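Beta-glucuronidase (uncultured Clostridium sp., PDB 6U7J) hydrolyses beta-D-glucuronides, probably including those of estrogens, which it would thereby reactivate in the gut. Local coordinates at residues 22-34 / 44-58. Sequence-based numbering, arbitrary orientation.
Sequences KELNGIWKFKRDN and WFEKPLEDVIDMPVP
Lys31 reaches across to Glu50 and Trp44, and its ammonium is gripped three ways. Lys31 NZ donates to Glu50 O at 2.6 Å, approaching from 26° off the carbonyl plane, and to a water that also accepts from Glu50 N. The third partner is the face of Trp44: Lys31 NZ stands 3.9 Å from the centroid of the six-membered ring, close to its normal, a cation-pi contact, with CE packed on the same face. A single bend in the chain, at chi3 (70°), brings the ammonium there. Trp44 is itself anchored through NE1 to Glu42. Asp33 OD1, near Trp44 CZ3, takes its hydrogen bond from Gly39 N.

Further along, strands 26-32 and 53-57 pair antiparallel, part of the beta-sheet of the family 2 sugar-binding domain; along its other edge, strand 26-32 bonds to strand 76-85 through Lys29 and Lys31. Trp28 N gives to Met55 O (2.8 Å, nearly straight at 167°), Met55 N returns to Trp28 O, and Ile53 N meets Phe30 O in the carbonyl plane. Val57 N closes on Gly26 O at 3.0 Å.

On one face of this pair Lys29 and Asp54 run side by side, Lys29 NZ to Asp54 OD1 2.9 Å, a salt bridge; Asp54 OD2 pairs with Lys355 of the second subunit, so both carboxylate oxygens are engaged. The opposite face carries the rings of Trp28 and Phe30 with Val57 and Met55 packed on them in CH-pi contacts: Val57 CG2 lies 3.5 Å from the five-membered ring centroid of Trp28, whose single NE1-H is shared between Leu24 O and Asn25 O, both bonds weak. Met55, bent at chi2 and chi3, sets CE over the centre of the Phe30 ring at 3.9 Å.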
loop_
_atom_site.group_PDB
_atom_site.type_symbol
_atom_site.label_atom_id
_atom_site.label_comp_id
_atom_site.label_asym_id
_atom_site.label_seq_id
_atom_site.Cartn_x
_atom_site.Cartn_y
_atom_site.Cartn_z
ATOM N N LYS B 22 17.662 -37.709 16.182
ATOM C CA LYS B 22 16.546 -37.218 16.949
ATOM C C LYS B 22 16.562 -35.690 16.905
ATOM O O LYS B 22 17.540 -35.056 17.307
ATOM C CB LYS B 22 16.599 -37.696 18.395
ATOM C CG LYS B 22 15.597 -37.003 19.245
ATOM C CD LYS B 22 14.686 -37.999 19.901
ATOM C CE LYS B 22 15.440 -38.780 20.967
ATOM N NZ LYS B 22 14.560 -38.969 22.138
ATOM N N GLU B 23 15.474 -35.102 16.411
ATOM C CA GLU B 23 15.323 -33.671 16.306
ATOM C C GLU B 23 14.907 -33.071 17.645
ATOM O O GLU B 23 13.948 -33.523 18.267
ATOM C CB GLU B 23 14.264 -33.316 15.244
ATOM C CG GLU B 23 14.452 -34.027 13.922
ATOM C CD GLU B 23 15.465 -33.315 13.046
ATOM O OE1 GLU B 23 15.479 -32.072 13.067
ATOM O OE2 GLU B 23 16.235 -33.981 12.331
ATOM N N LEU B 24 15.604 -32.012 18.063
ATOM C CA LEU B 24 15.259 -31.303 19.276
ATOM C C LEU B 24 14.782 -29.880 18.991
ATOM O O LEU B 24 15.327 -28.922 19.546
ATOM C CB LEU B 24 16.461 -31.260 20.238
ATOM C CG LEU B 24 17.055 -32.634 20.546
ATOM C CD1 LEU B 24 18.262 -32.475 21.441
ATOM C CD2 LEU B 24 16.004 -33.525 21.186
ATOM N N ASN B 25 13.776 -29.717 18.147
ATOM C CA ASN B 25 13.293 -28.400 17.754
ATOM C C ASN B 25 12.032 -28.076 18.573
ATOM O O ASN B 25 12.092 -28.212 19.797
ATOM C CB ASN B 25 13.131 -28.355 16.239
ATOM C CG ASN B 25 14.432 -28.650 15.525
ATOM O OD1 ASN B 25 15.498 -28.174 15.924
ATOM N ND2 ASN B 25 14.358 -29.455 14.489
ATOM N N GLY B 26 10.931 -27.638 17.976
ATOM C CA GLY B 26 9.747 -27.396 18.771
ATOM C C GLY B 26 9.850 -26.112 19.581
ATOM O O GLY B 26 10.483 -25.133 19.179
ATOM N N ILE B 27 9.217 -26.120 20.748
ATOM C CA ILE B 27 9.136 -24.938 21.595
ATOM C C ILE B 27 10.075 -25.147 22.779
ATOM O O ILE B 27 9.978 -26.160 23.480
ATOM C CB ILE B 27 7.694 -24.693 22.065
ATOM C CG1 ILE B 27 6.741 -24.647 20.866
ATOM C CG2 ILE B 27 7.619 -23.445 22.880
ATOM C CD1 ILE B 27 7.134 -23.667 19.795
ATOM N N TRP B 28 10.999 -24.209 22.984
ATOM C CA TRP B 28 11.908 -24.206 24.123
ATOM C C TRP B 28 11.489 -23.132 25.119
ATOM O O TRP B 28 10.701 -22.235 24.806
ATOM C CB TRP B 28 13.351 -23.922 23.686
ATOM C CG TRP B 28 14.003 -24.930 22.780
ATOM C CD1 TRP B 28 13.443 -25.579 21.718
ATOM C CD2 TRP B 28 15.362 -25.379 22.861
ATOM N NE1 TRP B 28 14.379 -26.411 21.129
ATOM C CE2 TRP B 28 15.562 -26.302 21.812
ATOM C CE3 TRP B 28 16.429 -25.086 23.721
ATOM C CZ2 TRP B 28 16.782 -26.942 21.603
ATOM C CZ3 TRP B 28 17.636 -25.714 23.510
ATOM C CH2 TRP B 28 17.807 -26.634 22.455
ATOM N N LYS B 29 12.068 -23.197 26.316
ATOM C CA LYS B 29 11.927 -22.113 27.279
ATOM C C LYS B 29 13.058 -21.114 27.074
ATOM O O LYS B 29 14.146 -21.473 26.619
ATOM C CB LYS B 29 11.932 -22.638 28.716
ATOM C CG LYS B 29 10.784 -23.594 29.018
ATOM C CD LYS B 29 9.457 -22.887 28.751
ATOM C CE LYS B 29 8.242 -23.789 28.959
ATOM N NZ LYS B 29 6.969 -22.992 29.018
ATOM N N PHE B 30 12.796 -19.858 27.432
ATOM C CA PHE B 30 13.658 -18.766 27.006
ATOM C C PHE B 30 13.582 -17.621 28.000
ATOM O O PHE B 30 12.511 -17.297 28.515
ATOM C CB PHE B 30 13.234 -18.305 25.604
ATOM C CG PHE B 30 13.965 -17.100 25.072
ATOM C CD1 PHE B 30 13.635 -15.812 25.495
ATOM C CD2 PHE B 30 14.913 -17.255 24.056
ATOM C CE1 PHE B 30 14.289 -14.704 24.963
ATOM C CE2 PHE B 30 15.556 -16.156 23.512
ATOM C CZ PHE B 30 15.245 -14.875 23.961
ATOM N N LYS B 31 14.725 -16.980 28.214
ATOM C CA LYS B 31 14.826 -15.809 29.060
ATOM C C LYS B 31 16.028 -15.005 28.592
ATOM O O LYS B 31 17.054 -15.582 28.220
ATOM C CB LYS B 31 14.988 -16.207 30.536
ATOM C CG LYS B 31 15.019 -15.036 31.491
ATOM C CD LYS B 31 14.690 -15.466 32.928
ATOM C CE LYS B 31 15.797 -16.282 33.530
ATOM N NZ LYS B 31 15.536 -16.516 34.986
ATOM N N ARG B 32 15.912 -13.684 28.623
ATOM C CA ARG B 32 17.053 -12.840 28.313
ATOM C C ARG B 32 17.725 -12.347 29.587
ATOM O O ARG B 32 17.121 -12.302 30.659
ATOM C CB ARG B 32 16.617 -11.654 27.447
ATOM C CG ARG B 32 15.945 -10.563 28.182
ATOM C CD ARG B 32 15.908 -9.289 27.338
ATOM N NE ARG B 32 14.790 -8.459 27.760
ATOM C CZ ARG B 32 14.887 -7.418 28.580
ATOM N NH1 ARG B 32 16.069 -7.059 29.053
ATOM N NH2 ARG B 32 13.795 -6.728 28.910
ATOM N N ASP B 33 18.999 -11.983 29.457
ATOM C CA ASP B 33 19.691 -11.269 30.527
ATOM C C ASP B 33 19.056 -9.902 30.760
ATOM O O ASP B 33 18.734 -9.182 29.807
ATOM C CB ASP B 33 21.165 -11.067 30.169
ATOM C CG ASP B 33 22.036 -12.284 30.481
ATOM O OD1 ASP B 33 21.559 -13.222 31.165
ATOM O OD2 ASP B 33 23.209 -12.290 30.035
ATOM N N ASN B 34 18.902 -9.525 32.037
ATOM C CA ASN B 34 18.481 -8.168 32.384
ATOM C C ASN B 34 19.655 -7.220 32.591
ATOM O O ASN B 34 19.451 -6.011 32.630
ATOM C CB ASN B 34 17.593 -8.165 33.642
ATOM C CG ASN B 34 16.340 -9.023 33.479
ATOM O OD1 ASN B 34 16.184 -10.045 34.143
ATOM N ND2 ASN B 34 15.450 -8.616 32.581
ATOM N N TRP B 44 22.780 -19.255 36.119
ATOM C CA TRP B 44 21.431 -19.705 35.801
ATOM C C TRP B 44 21.417 -21.137 35.316
ATOM O O TRP B 44 20.408 -21.833 35.478
ATOM C CB TRP B 44 20.810 -18.810 34.725
ATOM C CG TRP B 44 20.263 -17.533 35.234
ATOM C CD1 TRP B 44 20.203 -17.122 36.538
ATOM C CD2 TRP B 44 19.691 -16.480 34.450
ATOM N NE1 TRP B 44 19.643 -15.866 36.610
ATOM C CE2 TRP B 44 19.316 -15.452 35.343
ATOM C CE3 TRP B 44 19.461 -16.306 33.082
ATOM C CZ2 TRP B 44 18.712 -14.265 34.905
ATOM C CZ3 TRP B 44 18.876 -15.127 32.649
ATOM C CH2 TRP B 44 18.504 -14.122 33.559
ATOM N N PHE B 45 22.520 -21.587 34.710
ATOM C CA PHE B 45 22.604 -22.940 34.163
ATOM C C PHE B 45 22.612 -24.040 35.229
ATOM O O PHE B 45 22.415 -25.211 34.889
ATOM C CB PHE B 45 23.862 -23.062 33.310
ATOM C CG PHE B 45 25.119 -22.641 34.024
ATOM C CD1 PHE B 45 25.764 -23.508 34.897
ATOM C CD2 PHE B 45 25.662 -21.382 33.816
ATOM C CE1 PHE B 45 26.923 -23.130 35.546
ATOM C CE2 PHE B 45 26.819 -20.996 34.463
ATOM C CZ PHE B 45 27.452 -21.871 35.331
ATOM N N GLU B 46 22.836 -23.710 36.500
ATOM C CA GLU B 46 22.934 -24.757 37.517
ATOM C C GLU B 46 21.588 -25.350 37.906
ATOM O O GLU B 46 21.559 -26.376 38.587
ATOM C CB GLU B 46 23.623 -24.223 38.769
ATOM C CG GLU B 46 25.033 -23.736 38.523
ATOM C CD GLU B 46 25.807 -23.535 39.808
ATOM O OE1 GLU B 46 25.164 -23.215 40.828
ATOM O OE2 GLU B 46 27.049 -23.698 39.794
ATOM N N LYS B 47 20.484 -24.744 37.490
ATOM C CA LYS B 47 19.156 -25.230 37.826
ATOM C C LYS B 47 18.216 -24.829 36.699
ATOM O O LYS B 47 18.564 -23.973 35.877
ATOM C CB LYS B 47 18.696 -24.669 39.184
ATOM C CG LYS B 47 18.318 -23.177 39.200
ATOM C CD LYS B 47 19.543 -22.232 39.198
ATOM C CE LYS B 47 19.124 -20.736 39.295
ATOM N NZ LYS B 47 20.292 -19.832 39.591
ATOM N N PRO B 48 17.043 -25.458 36.600
ATOM C CA PRO B 48 16.109 -25.114 35.518
ATOM C C PRO B 48 15.809 -23.620 35.463
ATOM O O PRO B 48 15.737 -22.940 36.489
ATOM C CB PRO B 48 14.862 -25.933 35.863
ATOM C CG PRO B 48 15.428 -27.174 36.505
ATOM C CD PRO B 48 16.653 -26.713 37.276
ATOM N N LEU B 49 15.667 -23.102 34.241
ATOM C CA LEU B 49 15.353 -21.689 34.054
ATOM C C LEU B 49 14.004 -21.345 34.675
ATOM O O LEU B 49 13.048 -22.119 34.582
ATOM C CB LEU B 49 15.339 -21.334 32.564
ATOM C CG LEU B 49 16.666 -21.309 31.806
ATOM C CD1 LEU B 49 16.461 -20.764 30.363
ATOM C CD2 LEU B 49 17.724 -20.505 32.548
ATOM N N GLU B 50 13.940 -20.174 35.312
ATOM C CA GLU B 50 12.738 -19.636 35.938
ATOM C C GLU B 50 12.347 -18.324 35.270
ATOM O O GLU B 50 13.192 -17.617 34.714
ATOM C CB GLU B 50 12.943 -19.386 37.442
ATOM C CG GLU B 50 12.916 -20.651 38.287
ATOM C CD GLU B 50 13.599 -20.489 39.637
ATOM O OE1 GLU B 50 13.561 -19.372 40.206
ATOM O OE2 GLU B 50 14.175 -21.490 40.129
ATOM N N ASP B 51 11.057 -17.988 35.370
ATOM C CA ASP B 51 10.477 -16.792 34.745
ATOM C C ASP B 51 10.833 -16.728 33.252
ATOM O O ASP B 51 11.572 -15.859 32.785
ATOM C CB ASP B 51 10.919 -15.512 35.469
ATOM C CG ASP B 51 10.770 -15.609 36.988
ATOM O OD1 ASP B 51 11.810 -15.650 37.686
ATOM O OD2 ASP B 51 9.619 -15.648 37.488
ATOM N N VAL B 52 10.265 -17.676 32.510
ATOM C CA VAL B 52 10.603 -17.885 31.110
ATOM C C VAL B 52 9.371 -17.644 30.233
ATOM O O VAL B 52 8.238 -17.584 30.710
ATOM C CB VAL B 52 11.162 -19.296 30.866
ATOM C CG1 VAL B 52 12.444 -19.493 31.642
ATOM C CG2 VAL B 52 10.127 -20.322 31.270
ATOM N N ILE B 53 9.623 -17.520 28.930
ATOM C CA ILE B 53 8.583 -17.542 27.911
ATOM C C ILE B 53 8.903 -18.675 26.935
ATOM O O ILE B 53 9.976 -19.273 26.982
ATOM C CB ILE B 53 8.459 -16.197 27.163
ATOM C CG1 ILE B 53 9.762 -15.850 26.438
ATOM C CG2 ILE B 53 8.088 -15.075 28.127
ATOM C CD1 ILE B 53 9.653 -14.605 25.555
ATOM N N ASP B 54 7.947 -18.968 26.051
ATOM C CA ASP B 54 8.160 -19.925 24.967
ATOM C C ASP B 54 8.892 -19.283 23.796
ATOM O O ASP B 54 8.685 -18.108 23.473
ATOM C CB ASP B 54 6.832 -20.471 24.445
ATOM C CG ASP B 54 6.063 -21.208 25.495
ATOM O OD1 ASP B 54 6.694 -21.781 26.397
ATOM O OD2 ASP B 54 4.817 -21.218 25.426
ATOM N N MET B 55 9.731 -20.082 23.128
ATOM C CA MET B 55 10.461 -19.604 21.978
ATOM C C MET B 55 10.646 -20.763 21.003
ATOM O O MET B 55 11.108 -21.837 21.416
ATOM C CB MET B 55 11.821 -19.011 22.359
ATOM C CG MET B 55 12.540 -18.299 21.187
ATOM S SD MET B 55 11.725 -16.763 20.613
ATOM C CE MET B 55 11.562 -15.797 22.097
ATOM N N PRO B 56 10.279 -20.590 19.739
ATOM C CA PRO B 56 10.447 -21.675 18.766
ATOM C C PRO B 56 11.900 -21.844 18.366
ATOM O O PRO B 56 12.694 -20.898 18.390
ATOM C CB PRO B 56 9.604 -21.221 17.564
ATOM C CG PRO B 56 9.570 -19.700 17.679
ATOM C CD PRO B 56 9.582 -19.414 19.173
ATOM N N VAL B 57 12.234 -23.074 17.981
ATOM C CA VAL B 57 13.544 -23.431 17.448
ATOM C C VAL B 57 13.300 -24.342 16.251
ATOM O O VAL B 57 12.574 -25.337 16.383
ATOM C CB VAL B 57 14.423 -24.118 18.507
ATOM C CG1 VAL B 57 15.697 -24.677 17.869
ATOM C CG2 VAL B 57 14.777 -23.156 19.614
ATOM N N PRO B 58 13.860 -24.045 15.063
ATOM C CA PRO B 58 14.745 -22.913 14.783
ATOM C C PRO B 58 13.986 -21.616 14.447
ATOM O O PRO B 58 12.880 -21.690 13.919
ATOM C CB PRO B 58 15.540 -23.400 13.570
ATOM C CG PRO B 58 14.562 -24.274 12.839
ATOM C CD PRO B 58 13.667 -24.899 13.873
HETATM O O HOH W 1 16.727 -18.763 36.106
#